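Local coordinates for protein putative alpha/beta hydrolase (Desulfitobacterium hafniense, PDB 4RPC) that is of uncharacterised function but, as a member of the alpha/beta hydrolase family, probably acts as a hydrolase, with a nucleophile carried on a strand-to-helix elbow, at residues Gly127-Thr130 with Glu131-Ala134; Asn135-Ala138 with Asp139-Asn143; Ala162-Asp165 with Val166-Gln170; Thr178-Ala181 with Leu182-Ala185. All blocks are in the same frame, centred on the assembly; numbering follows the deposited sequence.

Contact 1 (Gly127-Thr130 with Glu131-Ala134)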
ATOM      1  N   GLY A 127       1.115  12.185 -15.141  1.00 28.38           N
ATOM      2  CA  GLY A 127       1.862  13.192 -15.844  1.00 28.65           C
ATOM      3  C   GLY A 127       1.645  14.537 -15.231  1.00 29.48           C
ATOM      4  O   GLY A 127       1.727  14.687 -14.058  1.00 25.83           O
ATOM      5  N   GLU A 128       1.342  15.527 -16.036  1.00 32.18           N
ATOM      6  CA  GLU A 128       1.261  16.878 -15.465  1.00 34.72           C
ATOM      7  C   GLU A 128       0.006  17.174 -14.622  1.00 33.47           C
ATOM      8  O   GLU A 128       0.018  18.178 -13.945  1.00 33.98           O
ATOM      9  CB  GLU A 128       1.480  17.965 -16.523  1.00 38.09           C
ATOM     10  CG  GLU A 128       2.925  18.065 -17.025  1.00 41.86           C
ATOM     11  CD  GLU A 128       3.904  18.613 -15.979  1.00 44.18           C
ATOM     12  OE1 GLU A 128       3.696  19.726 -15.430  1.00 45.66           O
ATOM     13  OE2 GLU A 128       4.909  17.929 -15.718  1.00 46.58           O
HETATM   14  N   MSE A 129      -1.029  16.307 -14.603  1.00 31.31           N
HETATM   15  CA  MSE A 129      -2.130  16.439 -13.625  1.00 29.41           C
HETATM   16  C   MSE A 129      -1.731  15.993 -12.202  1.00 26.53           C
HETATM   17  O   MSE A 129      -2.487  16.190 -11.216  1.00 25.30           O
HETATM   18  CB  MSE A 129      -3.351  15.564 -13.951  1.00 31.62           C
HETATM   19  CG  MSE A 129      -4.078  15.611 -15.285  1.00 36.46           C
HETATM   20 SE   MSE A 129      -4.981  17.344 -15.640  0.74 46.00          SE
HETATM   21  CE  MSE A 129      -5.559  17.544 -13.788  1.00 31.67           C
ATOM     22  N   THR A 130      -0.583  15.336 -12.066  1.00 25.42           N
ATOM     23  CA  THR A 130      -0.112  14.796 -10.774  1.00 22.68           C
ATOM     24  C   THR A 130      -0.191  15.846  -9.671  1.00 22.08           C
ATOM     25  O   THR A 130      -0.687  15.558  -8.593  1.00 20.25           O
ATOM     26  CB  THR A 130       1.323  14.312 -10.858  1.00 21.84           C
ATOM     27  OG1 THR A 130       1.427  13.252 -11.777  1.00 21.83           O
ATOM     28  CG2 THR A 130       1.810  13.795  -9.542  1.00 21.42           C
ATOM     29  N   GLU A 131       0.275  17.056  -9.940  1.00 22.70           N
ATOM     30  CA  GLU A 131       0.317  18.162  -8.929  1.00 23.88           C
ATOM     31  C   GLU A 131      -1.069  18.518  -8.406  1.00 22.59           C
ATOM     32  O   GLU A 131      -1.304  18.665  -7.200  1.00 21.43           O
ATOM     33  CB  GLU A 131       1.023  19.436  -9.501  1.00 27.44           C
ATOM     34  CG  GLU A 131       1.192  20.635  -8.508  1.00 30.15           C
ATOM     35  CD  GLU A 131       2.161  20.346  -7.325  1.00 35.00           C
ATOM     36  OE1 GLU A 131       3.200  19.645  -7.545  1.00 36.07           O
ATOM     37  OE2 GLU A 131       1.923  20.829  -6.167  1.00 39.51           O
ATOM     38  N   GLN A 132      -2.007  18.652  -9.305  1.00 23.33           N
ATOM     39  CA  GLN A 132      -3.294  19.121  -8.890  1.00 24.65           C
ATOM     40  C   GLN A 132      -4.105  18.074  -8.102  1.00 23.58           C
ATOM     41  O   GLN A 132      -4.739  18.418  -7.091  1.00 23.12           O
ATOM     42  CB  GLN A 132      -4.035  19.633 -10.082  1.00 27.98           C
ATOM     43  CG  GLN A 132      -3.554  21.001 -10.555  1.00 31.04           C
ATOM     44  CD  GLN A 132      -4.347  21.397 -11.776  1.00 35.01           C
ATOM     45  OE1 GLN A 132      -5.396  22.027 -11.650  1.00 37.42           O
ATOM     46  NE2 GLN A 132      -3.926  20.914 -12.954  1.00 36.36           N
ATOM     47  N   TYR A 133      -3.991  16.816  -8.501  1.00 21.79           N
ATOM     48  CA  TYR A 133      -4.570  15.724  -7.737  1.00 22.28           C
ATOM     49  C   TYR A 133      -3.879  15.534  -6.442  1.00 21.10           C
ATOM     50  O   TYR A 133      -4.553  15.322  -5.484  1.00 21.97           O
ATOM     51  CB  TYR A 133      -4.460  14.410  -8.472  1.00 22.62           C
ATOM     52  CG  TYR A 133      -5.553  14.191  -9.420  1.00 24.23           C
ATOM     53  CD1 TYR A 133      -5.811  15.109 -10.439  1.00 25.46           C
ATOM     54  CD2 TYR A 133      -6.357  13.056  -9.320  1.00 25.45           C
ATOM     55  CE1 TYR A 133      -6.836  14.904 -11.314  1.00 26.80           C
ATOM     56  CE2 TYR A 133      -7.378  12.841 -10.191  1.00 26.32           C
ATOM     57  CZ  TYR A 133      -7.607  13.752 -11.200  1.00 28.52           C
ATOM     58  OH  TYR A 133      -8.654  13.537 -12.097  1.00 32.79           O
ATOM     59  N   ALA A 134      -2.548  15.554  -6.402  1.00 20.02           N
ATOM     60  CA  ALA A 134      -1.866  15.414  -5.092  1.00 19.97           C
ATOM     61  C   ALA A 134      -2.293  16.455  -4.042  1.00 20.82           C
ATOM     62  O   ALA A 134      -2.466  16.118  -2.862  1.00 18.59           O
ATOM     63  CB  ALA A 134      -0.374  15.393  -5.227  1.00 19.55           C
TER
HETATM   64  O   HOH W   1       2.257  17.725 -12.030  1.00 30.80           O
HETATM   65  O   HOH W   2      -1.292  19.419 -12.107  1.00 32.15           O

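Contact 2 (Asn135-Ala138 with Asp139-Asn143)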
ATOM      1  N   ASN A 135      -2.429  17.713  -4.482  1.00 21.66           N
ATOM      2  CA  ASN A 135      -2.846  18.770  -3.624  1.00 22.52           C
ATOM      3  C   ASN A 135      -4.253  18.621  -3.090  1.00 23.38           C
ATOM      4  O   ASN A 135      -4.483  18.873  -1.894  1.00 22.84           O
ATOM      5  CB  ASN A 135      -2.665  20.109  -4.308  1.00 24.65           C
ATOM      6  CG  ASN A 135      -1.218  20.604  -4.226  1.00 25.60           C
ATOM      7  OD1 ASN A 135      -0.745  20.955  -3.163  1.00 27.85           O
ATOM      8  ND2 ASN A 135      -0.511  20.551  -5.317  1.00 26.74           N
ATOM      9  N   ILE A 136      -5.183  18.136  -3.922  1.00 24.00           N
ATOM     10  CA  ILE A 136      -6.526  17.866  -3.436  1.00 23.81           C
ATOM     11  C   ILE A 136      -6.536  16.735  -2.417  1.00 23.86           C
ATOM     12  O   ILE A 136      -7.118  16.867  -1.336  1.00 24.31           O
ATOM     13  CB  ILE A 136      -7.484  17.601  -4.582  1.00 26.14           C
ATOM     14  CG1 ILE A 136      -7.804  18.935  -5.252  1.00 28.63           C
ATOM     15  CG2 ILE A 136      -8.765  16.917  -4.107  1.00 27.33           C
ATOM     16  CD1 ILE A 136      -8.360  18.769  -6.628  1.00 31.16           C
HETATM   17  N   MSE A 137      -5.895  15.643  -2.749  1.00 22.43           N
HETATM   18  CA  MSE A 137      -5.934  14.517  -1.891  1.00 24.02           C
HETATM   19  C   MSE A 137      -5.194  14.824  -0.594  1.00 24.16           C
HETATM   20  O   MSE A 137      -5.622  14.378   0.459  1.00 23.34           O
HETATM   21  CB  MSE A 137      -5.308  13.346  -2.616  1.00 25.25           C
HETATM   22  CG  MSE A 137      -6.217  12.916  -3.759  1.00 29.28           C
HETATM   23 SE   MSE A 137      -8.021  12.355  -3.142  0.65 36.21          SE
HETATM   24  CE  MSE A 137      -7.361  11.319  -1.596  1.00 23.17           C
ATOM     25  N   ALA A 138      -4.086  15.575  -0.657  1.00 22.42           N
ATOM     26  CA  ALA A 138      -3.396  15.980   0.554  1.00 23.11           C
ATOM     27  C   ALA A 138      -4.323  16.715   1.502  1.00 23.22           C
ATOM     28  O   ALA A 138      -4.393  16.367   2.701  1.00 23.31           O
ATOM     29  CB  ALA A 138      -2.151  16.839   0.257  1.00 22.69           C
ATOM     30  N   ASP A 139      -5.011  17.732   0.995  1.00 23.08           N
ATOM     31  CA  ASP A 139      -5.924  18.492   1.813  1.00 25.48           C
ATOM     32  C   ASP A 139      -7.067  17.622   2.348  1.00 26.11           C
ATOM     33  O   ASP A 139      -7.440  17.779   3.516  1.00 25.10           O
ATOM     34  CB  ASP A 139      -6.540  19.663   1.061  1.00 27.59           C
ATOM     35  CG  ASP A 139      -5.510  20.649   0.595  1.00 30.12           C
ATOM     36  OD1 ASP A 139      -4.374  20.633   1.144  1.00 31.83           O
ATOM     37  OD2 ASP A 139      -5.815  21.437  -0.342  1.00 33.04           O
ATOM     38  N   ALA A 140      -7.624  16.748   1.491  1.00 24.11           N
ATOM     39  CA  ALA A 140      -8.747  15.903   1.866  1.00 25.76           C
ATOM     40  C   ALA A 140      -8.308  15.060   3.061  1.00 26.19           C
ATOM     41  O   ALA A 140      -9.012  15.014   4.083  1.00 25.18           O
ATOM     42  CB  ALA A 140      -9.168  15.000   0.703  1.00 25.18           C
ATOM     43  N   PHE A 141      -7.132  14.439   2.951  1.00 25.22           N
ATOM     44  CA  PHE A 141      -6.686  13.515   4.007  1.00 27.35           C
ATOM     45  C   PHE A 141      -6.450  14.209   5.350  1.00 26.97           C
ATOM     46  O   PHE A 141      -6.803  13.682   6.390  1.00 25.39           O
ATOM     47  CB  PHE A 141      -5.450  12.771   3.572  1.00 28.72           C
ATOM     48  CG  PHE A 141      -5.727  11.490   2.842  1.00 32.72           C
ATOM     49  CD1 PHE A 141      -7.001  11.163   2.389  1.00 36.69           C
ATOM     50  CD2 PHE A 141      -4.699  10.609   2.601  1.00 36.24           C
ATOM     51  CE1 PHE A 141      -7.260   9.955   1.739  1.00 38.12           C
ATOM     52  CE2 PHE A 141      -4.938   9.401   1.959  1.00 41.84           C
ATOM     53  CZ  PHE A 141      -6.231   9.076   1.514  1.00 40.03           C
ATOM     54  N   LEU A 142      -5.876  15.410   5.324  1.00 25.74           N
ATOM     55  CA  LEU A 142      -5.657  16.142   6.560  1.00 25.93           C
ATOM     56  C   LEU A 142      -7.009  16.576   7.163  1.00 26.92           C
ATOM     57  O   LEU A 142      -7.225  16.524   8.385  1.00 25.02           O
ATOM     58  CB  LEU A 142      -4.742  17.370   6.326  1.00 25.43           C
ATOM     59  CG  LEU A 142      -3.325  16.922   6.057  1.00 24.55           C
ATOM     60  CD1 LEU A 142      -2.531  18.041   5.481  1.00 24.81           C
ATOM     61  CD2 LEU A 142      -2.644  16.337   7.313  1.00 25.42           C
ATOM     62  N   ASN A 143      -7.913  17.012   6.295  1.00 27.93           N
ATOM     63  CA  ASN A 143      -9.270  17.315   6.717  1.00 30.50           C
ATOM     64  C   ASN A 143      -9.946  16.175   7.475  1.00 30.68           C
ATOM     65  O   ASN A 143     -10.749  16.421   8.359  1.00 31.43           O
ATOM     66  CB  ASN A 143     -10.140  17.758   5.550  1.00 31.45           C
ATOM     67  CG  ASN A 143     -10.057  19.237   5.303  1.00 33.48           C
ATOM     68  OD1 ASN A 143      -9.933  20.013   6.214  1.00 38.13           O
ATOM     69  ND2 ASN A 143     -10.099  19.629   4.059  1.00 35.72           N
TER

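Contact 3 (Ala162-Asp165 with Val166-Gln170)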
ATOM      1  N   ALA A 162     -21.817   6.324   1.857  1.00 41.56           N
ATOM      2  CA  ALA A 162     -22.538   6.285   3.140  1.00 45.16           C
ATOM      3  C   ALA A 162     -21.998   7.304   4.158  1.00 46.17           C
ATOM      4  O   ALA A 162     -22.484   7.371   5.298  1.00 48.65           O
ATOM      5  CB  ALA A 162     -22.507   4.888   3.742  1.00 45.11           C
ATOM      6  N   ASN A 163     -20.999   8.089   3.779  1.00 44.11           N
ATOM      7  CA  ASN A 163     -20.405   9.004   4.730  1.00 44.20           C
ATOM      8  C   ASN A 163     -19.705   8.321   5.868  1.00 42.11           C
ATOM      9  O   ASN A 163     -19.565   8.869   6.943  1.00 42.65           O
ATOM     10  CB  ASN A 163     -21.474   9.961   5.291  1.00 47.36           C
ATOM     11  CG  ASN A 163     -21.296  11.346   4.804  1.00 47.59           C
ATOM     12  OD1 ASN A 163     -20.708  11.569   3.742  1.00 46.11           O
ATOM     13  ND2 ASN A 163     -21.774  12.301   5.581  1.00 51.88           N
ATOM     14  N   ASN A 164     -19.231   7.124   5.618  1.00 40.86           N
ATOM     15  CA  ASN A 164     -18.425   6.434   6.590  1.00 39.56           C
ATOM     16  C   ASN A 164     -16.917   6.692   6.386  1.00 37.39           C
ATOM     17  O   ASN A 164     -16.096   6.052   7.021  1.00 36.19           O
ATOM     18  CB  ASN A 164     -18.767   4.929   6.530  1.00 41.39           C
ATOM     19  CG  ASN A 164     -18.595   4.330   5.130  1.00 41.13           C
ATOM     20  OD1 ASN A 164     -18.813   5.006   4.105  1.00 39.82           O
ATOM     21  ND2 ASN A 164     -18.169   3.061   5.081  1.00 40.69           N
ATOM     22  N   ASP A 165     -16.547   7.640   5.512  1.00 36.36           N
ATOM     23  CA  ASP A 165     -15.111   7.895   5.188  1.00 34.17           C
ATOM     24  C   ASP A 165     -14.279   8.357   6.382  1.00 33.36           C
ATOM     25  O   ASP A 165     -13.142   7.934   6.551  1.00 29.60           O
ATOM     26  CB  ASP A 165     -14.990   8.899   4.035  1.00 33.98           C
ATOM     27  CG  ASP A 165     -15.842  10.138   4.246  1.00 35.37           C
ATOM     28  OD1 ASP A 165     -17.040  10.056   4.623  1.00 38.20           O
ATOM     29  OD2 ASP A 165     -15.290  11.214   4.052  1.00 35.86           O
ATOM     30  N   VAL A 166     -14.861   9.219   7.217  1.00 35.57           N
ATOM     31  CA  VAL A 166     -14.204   9.613   8.453  1.00 36.51           C
ATOM     32  C   VAL A 166     -14.010   8.421   9.412  1.00 36.88           C
ATOM     33  O   VAL A 166     -12.918   8.167   9.904  1.00 36.42           O
ATOM     34  CB  VAL A 166     -14.974  10.740   9.146  1.00 37.93           C
ATOM     35  CG1 VAL A 166     -14.426  11.002  10.527  1.00 38.65           C
ATOM     36  CG2 VAL A 166     -14.854  12.020   8.347  1.00 37.98           C
ATOM     37  N   GLU A 167     -15.068   7.695   9.693  1.00 39.73           N
ATOM     38  CA  GLU A 167     -14.958   6.567  10.628  1.00 40.97           C
ATOM     39  C   GLU A 167     -13.941   5.561  10.109  1.00 37.26           C
ATOM     40  O   GLU A 167     -13.171   5.035  10.871  1.00 38.97           O
ATOM     41  CB  GLU A 167     -16.323   5.919  10.883  1.00 44.47           C
ATOM     42  CG  GLU A 167     -16.622   4.751   9.970  1.00 47.88           C
ATOM     43  CD  GLU A 167     -17.722   3.846  10.511  1.00 53.58           C
ATOM     44  OE1 GLU A 167     -18.905   4.274  10.536  1.00 55.80           O
ATOM     45  OE2 GLU A 167     -17.392   2.708  10.906  1.00 58.30           O
ATOM     46  N   VAL A 168     -13.891   5.337   8.805  1.00 34.33           N
ATOM     47  CA  VAL A 168     -12.971   4.345   8.231  1.00 31.82           C
ATOM     48  C   VAL A 168     -11.504   4.783   8.058  1.00 30.64           C
ATOM     49  O   VAL A 168     -10.605   4.006   8.326  1.00 29.13           O
ATOM     50  CB  VAL A 168     -13.462   3.873   6.854  1.00 30.80           C
ATOM     51  CG1 VAL A 168     -12.476   2.917   6.225  1.00 28.97           C
ATOM     52  CG2 VAL A 168     -14.807   3.159   6.970  1.00 33.15           C
ATOM     53  N   LEU A 169     -11.277   5.994   7.575  1.00 29.84           N
ATOM     54  CA  LEU A 169      -9.951   6.444   7.183  1.00 28.93           C
ATOM     55  C   LEU A 169      -9.243   7.229   8.271  1.00 28.78           C
ATOM     56  O   LEU A 169      -8.032   7.202   8.385  1.00 27.27           O
ATOM     57  CB  LEU A 169     -10.048   7.339   5.903  1.00 28.62           C
ATOM     58  CG  LEU A 169     -10.403   6.618   4.596  1.00 28.77           C
ATOM     59  CD1 LEU A 169     -10.517   7.521   3.386  1.00 28.12           C
ATOM     60  CD2 LEU A 169      -9.423   5.491   4.288  1.00 28.37           C
ATOM     61  N   GLN A 170      -9.997   7.964   9.061  1.00 30.65           N
ATOM     62  CA  GLN A 170      -9.389   8.812  10.057  1.00 32.07           C
ATOM     63  C   GLN A 170      -8.471   8.025  10.973  1.00 31.95           C
ATOM     64  O   GLN A 170      -7.409   8.520  11.318  1.00 34.86           O
ATOM     65  CB  GLN A 170     -10.466   9.563  10.841  1.00 34.52           C
ATOM     66  CG  GLN A 170      -9.912  10.658  11.723  1.00 37.37           C
ATOM     67  CD  GLN A 170     -10.963  11.308  12.618  1.00 39.25           C
ATOM     68  OE1 GLN A 170     -12.071  10.847  12.769  1.00 44.77           O
ATOM     69  NE2 GLN A 170     -10.594  12.371  13.210  1.00 40.78           N
TER

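Contact 4 (Thr178-Ala181 with Leu182-Ala185)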
ATOM      1  N   THR A 178       3.018  15.668   8.372  1.00 22.17           N
ATOM      2  CA  THR A 178       3.052  17.015   7.849  1.00 21.38           C
ATOM      3  C   THR A 178       2.565  17.042   6.452  1.00 19.73           C
ATOM      4  O   THR A 178       2.691  16.075   5.711  1.00 18.47           O
ATOM      5  CB  THR A 178       4.465  17.597   7.885  1.00 22.17           C
ATOM      6  OG1 THR A 178       5.337  16.854   7.016  1.00 20.42           O
ATOM      7  CG2 THR A 178       4.943  17.588   9.280  1.00 23.00           C
ATOM      8  N   ARG A 179       2.009  18.168   6.063  1.00 20.97           N
ATOM      9  CA  ARG A 179       1.489  18.286   4.730  1.00 22.01           C
ATOM     10  C   ARG A 179       2.581  18.061   3.669  1.00 22.03           C
ATOM     11  O   ARG A 179       2.352  17.299   2.679  1.00 20.33           O
ATOM     12  CB  ARG A 179       0.718  19.591   4.510  1.00 23.48           C
ATOM     13  CG  ARG A 179       0.179  19.677   3.078  1.00 24.29           C
ATOM     14  CD  ARG A 179      -0.758  20.841   2.877  1.00 26.50           C
ATOM     15  NE  ARG A 179      -1.517  20.757   1.624  1.00 27.57           N
ATOM     16  CZ  ARG A 179      -1.034  21.018   0.415  1.00 26.82           C
ATOM     17  NH1 ARG A 179       0.245  21.305   0.226  1.00 27.84           N
ATOM     18  NH2 ARG A 179      -1.830  20.896  -0.633  1.00 28.76           N
ATOM     19  N   GLU A 180       3.782  18.592   3.902  1.00 23.61           N
ATOM     20  CA  GLU A 180       4.822  18.393   2.880  1.00 25.30           C
ATOM     21  C   GLU A 180       5.094  16.929   2.691  1.00 23.07           C
ATOM     22  O   GLU A 180       5.273  16.498   1.596  1.00 21.15           O
ATOM     23  CB  GLU A 180       6.157  19.059   3.212  1.00 29.81           C
ATOM     24  CG  GLU A 180       6.435  20.457   2.648  1.00 35.74           C
ATOM     25  CD  GLU A 180       6.091  20.730   1.188  1.00 37.91           C
ATOM     26  OE1 GLU A 180       6.934  20.443   0.300  1.00 44.88           O
ATOM     27  OE2 GLU A 180       4.991  21.299   0.950  1.00 40.73           O
ATOM     28  N   ALA A 181       5.145  16.153   3.770  1.00 23.01           N
ATOM     29  CA  ALA A 181       5.510  14.745   3.655  1.00 21.92           C
ATOM     30  C   ALA A 181       4.438  13.972   2.907  1.00 19.96           C
ATOM     31  O   ALA A 181       4.701  13.145   2.031  1.00 19.08           O
ATOM     32  CB  ALA A 181       5.745  14.150   5.036  1.00 23.03           C
ATOM     33  N   LEU A 182       3.224  14.292   3.245  1.00 19.40           N
ATOM     34  CA  LEU A 182       2.053  13.677   2.619  1.00 18.36           C
ATOM     35  C   LEU A 182       1.992  14.014   1.172  1.00 18.32           C
ATOM     36  O   LEU A 182       1.789  13.134   0.332  1.00 17.57           O
ATOM     37  CB  LEU A 182       0.792  14.192   3.295  1.00 18.33           C
ATOM     38  CG  LEU A 182      -0.572  13.854   2.742  1.00 18.18           C
ATOM     39  CD1 LEU A 182      -0.663  12.358   2.748  1.00 18.00           C
ATOM     40  CD2 LEU A 182      -1.687  14.417   3.613  1.00 19.48           C
ATOM     41  N   LEU A 183       2.166  15.306   0.878  1.00 18.39           N
ATOM     42  CA  LEU A 183       2.149  15.756  -0.478  1.00 18.30           C
ATOM     43  C   LEU A 183       3.203  15.055  -1.353  1.00 18.64           C
ATOM     44  O   LEU A 183       2.901  14.619  -2.451  1.00 17.96           O
ATOM     45  CB  LEU A 183       2.300  17.294  -0.528  1.00 19.36           C
ATOM     46  CG  LEU A 183       2.268  17.943  -1.879  1.00 20.40           C
ATOM     47  CD1 LEU A 183       0.889  17.904  -2.438  1.00 21.18           C
ATOM     48  CD2 LEU A 183       2.685  19.394  -1.781  1.00 23.37           C
ATOM     49  N   HIS A 184       4.449  14.973  -0.909  1.00 19.84           N
ATOM     50  CA  HIS A 184       5.471  14.306  -1.711  1.00 20.60           C
ATOM     51  C   HIS A 184       5.196  12.836  -1.993  1.00 20.20           C
ATOM     52  O   HIS A 184       5.524  12.313  -3.075  1.00 18.59           O
ATOM     53  CB  HIS A 184       6.810  14.438  -1.014  1.00 22.39           C
ATOM     54  CG  HIS A 184       7.429  15.737  -1.304  1.00 24.93           C
ATOM     55  ND1 HIS A 184       7.504  16.752  -0.382  1.00 28.52           N
ATOM     56  CD2 HIS A 184       7.866  16.244  -2.474  1.00 25.80           C
ATOM     57  CE1 HIS A 184       8.051  17.808  -0.955  1.00 29.34           C
ATOM     58  NE2 HIS A 184       8.263  17.525  -2.227  1.00 29.89           N
ATOM     59  N   ALA A 185       4.540  12.203  -1.031  1.00 19.69           N
ATOM     60  CA  ALA A 185       4.188  10.801  -1.136  1.00 19.81           C
ATOM     61  C   ALA A 185       3.114  10.659  -2.197  1.00 20.68           C
ATOM     62  O   ALA A 185       3.141   9.714  -3.034  1.00 21.20           O
ATOM     63  CB  ALA A 185       3.691  10.272   0.169  1.00 19.63           C
TER

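Contact 1 (Gly127-Thr130 with Glu131-Ala134)
Met129, Thr130, Tyr133 and Ala134 form a local contact round the first turn of helix 130-145, where the loop after strand 112-119 winds into the helical region between that strand and strand 204-210. The main-chain ladder opens with Tyr133 N bonding to Met129 O at 3.2 Å, almost straight at 178°, while Gln132 N makes a weak bond to the same oxygen. Ala134 N follows, 2.9 Å from Thr130 O. At the entrance, Thr130 grips Gly127 O twice, with OG1 at 2.7 Å and with its backbone N. A first torsion of -63° sets OG1 beside that N, which brings both donors to one oxygen. Replacing Thr130 with a valine would probably leave Gly127 O with a single donor from this residue and set the turn before the helix freer to move. The selenomethionine chain of Met129, bent twice, brings CE to 3.8 Å from Tyr133 CE1, the two side chains meeting at a slant. Two waters complete the turn: one links Glu128 O to Glu131 N, the other donates to Glu128 O and accepts from both N and NE2 of Gln132. Solvent thus helps hold the start of the helix.

Contact 2 (Asn135-Ala138 with Asp139-Asn143)
Ala140 N donates to Ile136 O at 2.9 Å, with the donor in the carbonyl plane, and this bond is one rung of the i to i+4 ladder that defines an alpha-helix. The helix, 130-145, belongs to the segment between strands 112-119 and 204-210, the usual place for a cap in the alpha/beta hydrolase fold. Phe141 N repeats the bond to Met137 O at 2.9 Å, and longer rungs join Asp139 N to Asn135 O and Leu142 N to Ala138 O. On the polar flank, the first torsion of Asp139 (-61°) turns CG back beside its own N and over the preceding turn, 3.2 Å from Asn135 O. Since carboxylate and carbonyl are both acceptors, their nearness is likely to be eased by Arg179 of helix 179-191, whose NE forms a salt bridge with Asp139 OD1. Arg179 NH2 also reaches Asn135 OD1, while Asn135 ND2 turns back to Glu131 OE2. Ala138, small and buried, touches Leu186 of helix 179-191. On another flank the selenomethionine chain of Met137, folded at its second and third torsions, meets the ring of Phe141, which lies near the presumed nucleophile elbow. The touching atoms are Met137 CE and Phe141 CE1, 3.6 Å apart, with Phe141 CZ at 4.0 Å from the same methyl.

Contact 3 (Ala162-Asp165 with Val166-Gln170)
Asn164 O receives Val168 N at 2.9 Å, and Asp165 O receives Leu169 N at the same length: two successive i to i+4 bonds that start the short helix 165-169. Before them the chain passes through Asn163 with a positive phi (65°), a left-handed conformation that turns the loop into the helix. Asn164 then occupies the N-cap position, although its side chain makes no capping bond. Instead its side chain lies beside that of Val168, pointing the same way, with Asn164 ND2 3.9 Å from Val168 CG2. That methyl also rests 3.2 Å from Asn164 O, so the valine packs against the same carbonyl that its N-H uses. Glu167 also meets this oxygen, its CG 3.3 Å from Asn164 O, before its extended chain carries OE2 away to a salt bridge with Lys247. Asp165 takes a different course. Its CG stands between the backbone N and the carbonyl carbon (chi1 49°), and the carboxylate is spent on the loop that follows helix 130-145, where OD2 accepts from Leu150 N and OD1 bonds with His149 ND1. Buried but doubly bound, this acid ties the first helical turn to the loop around 149-150. Leu169 CB lies 3.2 Å from the next carbonyl oxygen, Asp165 O. Around this turn, Phe160 touches Asp165, Val168 and Leu169; Leu144 of helix 130-145 packs on Val166 and Leu169; and helix 243-247 meets Asn164 through Glu243 and Val168 through both Glu243 and Lys247.

Contact 4 (Thr178-Ala181 with Leu182-Ala185)
His184 folds back along helix 179-191 onto Glu180, one turn earlier, and its atoms can be followed outward. CB stands 3.7 Å from Glu180 O, and CG keeps the same spacing. At ND1 the ring makes a bent hydrogen bond, 3.0 Å to Glu180 O at 136°, with the donor above the carbonyl plane. His184 N approaches that oxygen from the opposite face, in a much straighter bond, so one carbonyl is gripped from two sides by one residue. Next comes CE1, 3.1 Å from Glu180 OE1; carboxylate and imidazole planes stand 83° apart. The outermost nitrogen, NE2, is 4.1 Å from Glu180 OE1, too far for a bond. A first torsion of -82°, which keeps CG beside the backbone N, swings the ring over this turn. With an alanine here, Glu180 O would probably keep only its backbone donor from this residue, and Tyr66, whose ring meets the imidazole, would lose that partner. At the helix start Thr178 acts as N-cap, its OG1 accepting a weak bond from Ala181 N at 3.3 Å. Arg179 crosses Leu183 with NH1 3.7 Å from Leu183 CD2, while its NE and NH2 go to Asp139 and Asn135 of helix 130-145. Leu182 and Leu183 face that helix too, packing on Leu142 and Ala134 respectively; towards the loops, Glu180 and Ala181 meet Tyr66, and Ala185 meets His59 and Met67.

Overall arrangement
All four contacts fall between strands 112-119 and 204-210, the position expected of a cap in this fold, and so probably illustrate how one is built from short local closures. Following the chain, contact 1 closes the turn entering helix 130-145, and contact 2 adjoins it directly on the same helix. Contact 3 then closes the start of helix 165-169, near the C-terminal end of helix 130-145 but without touching contact 2. Contact 4 opens helix 179-191. None nests within or crosses another: they run in series. Space brings them together differently, for contact 4 packs back on contacts 1 and 2, about 14 Å and 10 Å away between centres, binding the two long helices into a pair.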